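Local coordinates for protein putative hyaluronoglucosaminidase (Clostridium perfringens, PDB 6PWI) that probably acts as a family 84 glycoside hydrolase with hexosaminidase activity, this chain holding the catalytic barrel and neighbouring regions of a longer secreted protein, at residues 475-479 / 608-613; 551-556 / 589-595. All blocks are in the same frame, centred on the assembly; numbering follows the deposited sequence.

Contact 1: 475-479 / 608-613; sequences KHMSD and PGTRHL
Asp479 and Arg611 form a salt bridge between 475-479 and 608-613. NH1 of Arg611 gives a hydrogen bond to OD2 of Asp479 over 2.8 Å. The two planes stand 57° apart: OD2 lies at the edge of the guanidinium, near its plane, whereas NH1 comes to OD2 from above the carboxylate, 62° out of its plane. Arg611 runs extended from CG to NE and crosses the acid at about a right angle, and its aliphatic part also passes OD2. Ser488 is a second partner of NH1, and OD1 of Asp479 takes the backbone N-H groups of Ala481 and Leu489. A water joins OD2 of Asp479, by a weak bond, to OG1 of Thr610 at 3.0 Å. The backbone adds a weak bond from Gly609 N to His476 O (3.1 Å).

The setting is a loop-to-loop junction at the base of the helical region that follows the eight-stranded parallel barrel: one loop leaves helix 467-475, the other leads into the last helix, 613-623, with His612 as N-cap residue.

Apolar packing continues outward from there. Met477 and Pro608 lie side by side and point the same way, CG to CB at 3.6 Å, with Trp549 of helix 540-572 against both. Leu613 crosses His476 at about a right angle, bringing CD1 obliquely to within 3.9 Å of ND1, a nitrogen that is hydrogen-bonded to Ser492.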
loop_
_atom_site.group_PDB
_atom_site.type_symbol
_atom_site.label_atom_id
_atom_site.label_comp_id
_atom_site.label_asym_id
_atom_site.label_seq_id
_atom_site.Cartn_x
_atom_site.Cartn_y
_atom_site.Cartn_z
ATOM N N LYS A 475 15.192 -5.818 -4.595
ATOM C CA LYS A 475 15.525 -7.125 -5.143
ATOM C C LYS A 475 16.093 -8.058 -4.073
ATOM O O LYS A 475 15.927 -9.268 -4.193
ATOM C CB LYS A 475 16.540 -6.995 -6.283
ATOM C CG LYS A 475 15.945 -6.658 -7.640
ATOM C CD LYS A 475 16.974 -6.119 -8.604
ATOM C CE LYS A 475 16.434 -5.939 -10.004
ATOM N NZ LYS A 475 17.393 -5.180 -10.843
ATOM N N HIS A 476 16.761 -7.494 -3.054
ATOM C CA HIS A 476 17.543 -8.271 -2.098
ATOM C C HIS A 476 16.999 -8.125 -0.678
ATOM O O HIS A 476 17.626 -8.582 0.290
ATOM C CB HIS A 476 19.027 -7.890 -2.176
ATOM C CG HIS A 476 19.570 -8.016 -3.555
ATOM N ND1 HIS A 476 19.680 -9.241 -4.191
ATOM C CD2 HIS A 476 20.003 -7.083 -4.429
ATOM C CE1 HIS A 476 20.164 -9.058 -5.403
ATOM N NE2 HIS A 476 20.365 -7.737 -5.576
ATOM N N MET A 477 15.827 -7.491 -0.561
ATOM C CA MET A 477 15.241 -7.296 0.751
ATOM C C MET A 477 13.751 -7.616 0.685
ATOM O O MET A 477 12.936 -6.718 0.462
ATOM C CB MET A 477 15.456 -5.854 1.220
ATOM C CG MET A 477 16.912 -5.441 1.281
ATOM S SD MET A 477 17.095 -3.733 1.845
ATOM C CE MET A 477 18.799 -3.387 1.409
ATOM N N SER A 478 13.394 -8.894 0.875
ATOM C CA SER A 478 12.009 -9.277 0.656
ATOM C C SER A 478 11.620 -10.562 1.377
ATOM O O SER A 478 10.425 -10.815 1.512
ATOM C CB SER A 478 11.644 -9.329 -0.813
ATOM O OG SER A 478 12.560 -10.120 -1.560
ATOM N N ASP A 479 12.598 -11.353 1.848
ATOM C CA ASP A 479 12.273 -12.631 2.470
ATOM C C ASP A 479 12.218 -12.499 3.991
ATOM O O ASP A 479 13.252 -12.310 4.629
ATOM C CB ASP A 479 13.220 -13.757 2.039
ATOM C CG ASP A 479 12.797 -15.139 2.532
ATOM O OD1 ASP A 479 11.694 -15.243 3.117
ATOM O OD2 ASP A 479 13.573 -16.112 2.333
ATOM N N PRO A 608 19.603 -7.687 5.614
ATOM C CA PRO A 608 19.176 -8.002 4.248
ATOM C C PRO A 608 19.965 -9.155 3.624
ATOM O O PRO A 608 21.006 -9.560 4.142
ATOM C CB PRO A 608 19.470 -6.690 3.505
ATOM C CG PRO A 608 20.673 -6.122 4.235
ATOM C CD PRO A 608 20.427 -6.467 5.690
ATOM N N GLY A 609 19.433 -9.686 2.513
ATOM C CA GLY A 609 20.128 -10.613 1.634
ATOM C C GLY A 609 20.274 -12.015 2.217
ATOM O O GLY A 609 21.234 -12.713 1.899
ATOM N N THR A 610 19.298 -12.434 3.026
ATOM C CA THR A 610 19.401 -13.688 3.753
ATOM C C THR A 610 19.022 -14.888 2.885
ATOM O O THR A 610 19.412 -16.007 3.200
ATOM C CB THR A 610 18.525 -13.691 5.017
ATOM O OG1 THR A 610 17.227 -13.207 4.673
ATOM C CG2 THR A 610 19.093 -12.869 6.150
ATOM N N ARG A 611 18.223 -14.693 1.830
ATOM C CA ARG A 611 17.750 -15.857 1.095
ATOM C C ARG A 611 18.888 -16.459 0.267
ATOM O O ARG A 611 19.064 -17.675 0.253
ATOM C CB ARG A 611 16.462 -15.569 0.313
ATOM C CG ARG A 611 15.705 -16.811 -0.145
ATOM C CD ARG A 611 14.499 -16.480 -1.017
ATOM N NE ARG A 611 13.731 -17.633 -1.481
ATOM C CZ ARG A 611 12.762 -18.248 -0.793
ATOM N NH1 ARG A 611 12.427 -17.835 0.421
ATOM N NH2 ARG A 611 12.139 -19.289 -1.316
ATOM N N HIS A 612 19.683 -15.609 -0.393
ATOM C CA HIS A 612 20.707 -16.121 -1.292
ATOM C C HIS A 612 22.058 -15.444 -1.080
ATOM O O HIS A 612 23.080 -16.106 -1.250
ATOM C CB HIS A 612 20.243 -16.094 -2.757
ATOM C CG HIS A 612 19.082 -16.992 -3.011
ATOM N ND1 HIS A 612 19.171 -18.366 -2.891
ATOM C CD2 HIS A 612 17.800 -16.724 -3.352
ATOM C CE1 HIS A 612 17.996 -18.907 -3.149
ATOM N NE2 HIS A 612 17.138 -17.918 -3.444
ATOM N N LEU A 613 22.070 -14.150 -0.714
ATOM C CA LEU A 613 23.318 -13.397 -0.684
ATOM C C LEU A 613 24.233 -13.935 0.415
ATOM O O LEU A 613 25.412 -14.206 0.168
ATOM C CB LEU A 613 23.068 -11.895 -0.502
ATOM C CG LEU A 613 22.286 -11.171 -1.602
ATOM C CD1 LEU A 613 22.549 -9.671 -1.547
ATOM C CD2 LEU A 613 22.597 -11.711 -2.990
HETATM O O HOH W 1 15.488 -15.563 4.303
#

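Contact 2: 551-556 / 589-595; sequences DSLRDL and YTASRSH
His595 and Asp555 come from opposite directions, the carboxylate oxygen at the ring's edge: NE2 donates to OD2 at 2.9 Å, with an N-H...O angle of 165°. That oxygen sits almost in the imidazole plane and is approached on its syn side, 30° out of the carboxylate plane. The ring lies between CB of Asp551 on one face, 3.6 Å from its centroid in a CH-pi contact, and OG of Ser594 on the opposite face.

Nearby, OG of Ser552 gives its hydrogen to the carbonyl O of Ser592 (2.7 Å). Ser552 points OG away from its backbone N (chi1 -174°), which carries it across from helix 540-572 to the type I turn Ala591-Ser594. Ser592 in turn spends its hydroxyl on O of Tyr589, within its own segment, and its CB packs on CB of Asp555; CD2 of Leu556 touches the same serine and the edge of the Tyr589 ring. Asp551 is paired on both oxygens, OD1 with Arg554 and OD2 with Lys547.

The carbonyls of Tyr589 and Ser592 are each met by a serine hydroxyl; NE2 of His595 carries a hydrogen here, and the Asp555 carboxylate would probably favour the doubly protonated, cationic ring.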
loop_
_atom_site.group_PDB
_atom_site.type_symbol
_atom_site.label_atom_id
_atom_site.label_comp_id
_atom_site.label_asym_id
_atom_site.label_seq_id
_atom_site.Cartn_x
_atom_site.Cartn_y
_atom_site.Cartn_z
ATOM N N ASP A 551 23.633 -0.096 4.557
ATOM C CA ASP A 551 24.950 -0.272 5.149
ATOM C C ASP A 551 25.295 -1.761 5.195
ATOM O O ASP A 551 26.409 -2.166 4.859
ATOM C CB ASP A 551 25.030 0.368 6.539
ATOM C CG ASP A 551 25.049 1.891 6.528
ATOM O OD1 ASP A 551 25.434 2.474 5.488
ATOM O OD2 ASP A 551 24.679 2.496 7.567
ATOM N N SER A 552 24.318 -2.577 5.597
ATOM C CA SER A 552 24.530 -4.009 5.689
ATOM C C SER A 552 24.753 -4.588 4.294
ATOM O O SER A 552 25.667 -5.382 4.089
ATOM C CB SER A 552 23.392 -4.670 6.413
ATOM O OG SER A 552 23.668 -6.039 6.628
ATOM N N LEU A 553 23.941 -4.142 3.329
ATOM C CA LEU A 553 24.030 -4.644 1.968
ATOM C C LEU A 553 25.348 -4.224 1.313
ATOM O O LEU A 553 25.909 -4.987 0.523
ATOM C CB LEU A 553 22.829 -4.163 1.152
ATOM C CG LEU A 553 22.796 -4.648 -0.294
ATOM C CD1 LEU A 553 22.631 -6.156 -0.361
ATOM C CD2 LEU A 553 21.695 -3.950 -1.077
ATOM N N ARG A 554 25.826 -3.010 1.619
ATOM C CA ARG A 554 27.090 -2.552 1.068
ATOM C C ARG A 554 28.199 -3.525 1.472
ATOM O O ARG A 554 28.978 -3.971 0.632
ATOM C CB ARG A 554 27.407 -1.122 1.516
ATOM C CG ARG A 554 28.749 -0.597 1.020
ATOM C CD ARG A 554 29.106 0.805 1.474
ATOM N NE ARG A 554 28.000 1.734 1.273
ATOM C CZ ARG A 554 27.195 2.180 2.239
ATOM N NH1 ARG A 554 26.208 3.012 1.948
ATOM N NH2 ARG A 554 27.379 1.792 3.491
ATOM N N ASP A 555 28.224 -3.876 2.760
ATOM C CA ASP A 555 29.201 -4.803 3.305
ATOM C C ASP A 555 29.070 -6.183 2.653
ATOM O O ASP A 555 30.091 -6.802 2.344
ATOM C CB ASP A 555 29.146 -4.821 4.834
ATOM C CG ASP A 555 29.405 -3.457 5.463
ATOM O OD1 ASP A 555 30.027 -2.594 4.791
ATOM O OD2 ASP A 555 28.989 -3.259 6.626
ATOM N N LEU A 556 27.828 -6.657 2.437
ATOM C CA LEU A 556 27.616 -7.941 1.783
ATOM C C LEU A 556 28.226 -7.910 0.384
ATOM O O LEU A 556 28.865 -8.874 -0.024
ATOM C CB LEU A 556 26.124 -8.291 1.685
ATOM C CG LEU A 556 25.372 -8.676 2.959
ATOM C CD1 LEU A 556 23.976 -9.149 2.593
ATOM C CD2 LEU A 556 26.089 -9.742 3.772
ATOM N N TYR A 589 31.987 -9.443 5.936
ATOM C CA TYR A 589 30.825 -10.154 6.436
ATOM C C TYR A 589 30.546 -9.730 7.874
ATOM O O TYR A 589 29.392 -9.465 8.220
ATOM C CB TYR A 589 30.920 -11.676 6.284
ATOM C CG TYR A 589 29.714 -12.396 6.837
ATOM C CD1 TYR A 589 28.466 -12.235 6.253
ATOM C CD2 TYR A 589 29.795 -13.189 7.972
ATOM C CE1 TYR A 589 27.339 -12.860 6.760
ATOM C CE2 TYR A 589 28.676 -13.823 8.496
ATOM C CZ TYR A 589 27.443 -13.658 7.885
ATOM O OH TYR A 589 26.324 -14.278 8.364
ATOM N N THR A 590 31.597 -9.659 8.705
ATOM C CA THR A 590 31.413 -9.247 10.091
ATOM C C THR A 590 30.818 -7.841 10.138
ATOM O O THR A 590 29.869 -7.603 10.880
ATOM C CB THR A 590 32.683 -9.432 10.933
ATOM O OG1 THR A 590 32.737 -10.837 11.165
ATOM C CG2 THR A 590 32.620 -8.734 12.276
ATOM N N ALA A 591 31.378 -6.938 9.321
ATOM C CA ALA A 591 30.928 -5.561 9.185
ATOM C C ALA A 591 29.430 -5.500 8.865
ATOM O O ALA A 591 28.707 -4.666 9.409
ATOM C CB ALA A 591 31.753 -4.860 8.129
ATOM N N SER A 592 28.970 -6.402 7.991
ATOM C CA SER A 592 27.590 -6.392 7.541
ATOM C C SER A 592 26.642 -6.623 8.716
ATOM O O SER A 592 25.452 -6.335 8.603
ATOM C CB SER A 592 27.370 -7.408 6.453
ATOM O OG SER A 592 27.185 -8.703 7.008
ATOM N N ARG A 593 27.177 -7.126 9.840
ATOM C CA ARG A 593 26.357 -7.501 10.984
ATOM C C ARG A 593 26.495 -6.478 12.111
ATOM O O ARG A 593 26.016 -6.702 13.220
ATOM C CB ARG A 593 26.753 -8.887 11.496
ATOM C CG ARG A 593 26.351 -10.030 10.577
ATOM C CD ARG A 593 27.012 -11.343 10.966
ATOM N NE ARG A 593 26.641 -11.857 12.282
ATOM C CZ ARG A 593 25.563 -12.599 12.542
ATOM N NH1 ARG A 593 24.704 -12.917 11.585
ATOM N NH2 ARG A 593 25.335 -13.010 13.774
ATOM N N SER A 594 27.130 -5.344 11.816
ATOM C CA SER A 594 27.554 -4.437 12.871
ATOM C C SER A 594 26.554 -3.296 13.089
ATOM O O SER A 594 26.707 -2.529 14.037
ATOM C CB SER A 594 28.948 -3.915 12.594
ATOM O OG SER A 594 28.983 -3.217 11.356
ATOM N N HIS A 595 25.531 -3.196 12.231
ATOM C CA HIS A 595 24.642 -2.042 12.204
ATOM C C HIS A 595 23.429 -2.256 13.110
ATOM O O HIS A 595 23.079 -3.386 13.439
ATOM C CB HIS A 595 24.263 -1.707 10.759
ATOM C CG HIS A 595 25.439 -1.714 9.842
ATOM N ND1 HIS A 595 26.312 -0.639 9.747
ATOM C CD2 HIS A 595 25.909 -2.660 8.999
ATOM C CE1 HIS A 595 27.257 -0.916 8.867
ATOM N NE2 HIS A 595 27.027 -2.152 8.392
#

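Contact 2 is nested along the chain inside the loop closed by contact 1, and the two centres lie about 13 Å apart on the same side of the chain's centre. Helix 540-572 provides their common surface: CD of Pro608 packs on OG of Ser552 at 3.4 Å, CD1 of Leu613 on CD1 of Leu553 at 3.7 Å, and CE of Met477 on CD2 of Leu553 at 3.9 Å. Leu553 thus points away from 589-595 and packs on contact 1, whereas Ser552 touches both 589-595 and Pro608. Both contacts are remote from the predicted proton donor, Asp299, in the barrel. They illustrate how joints between loops and helix ends can share the surface of a single helix.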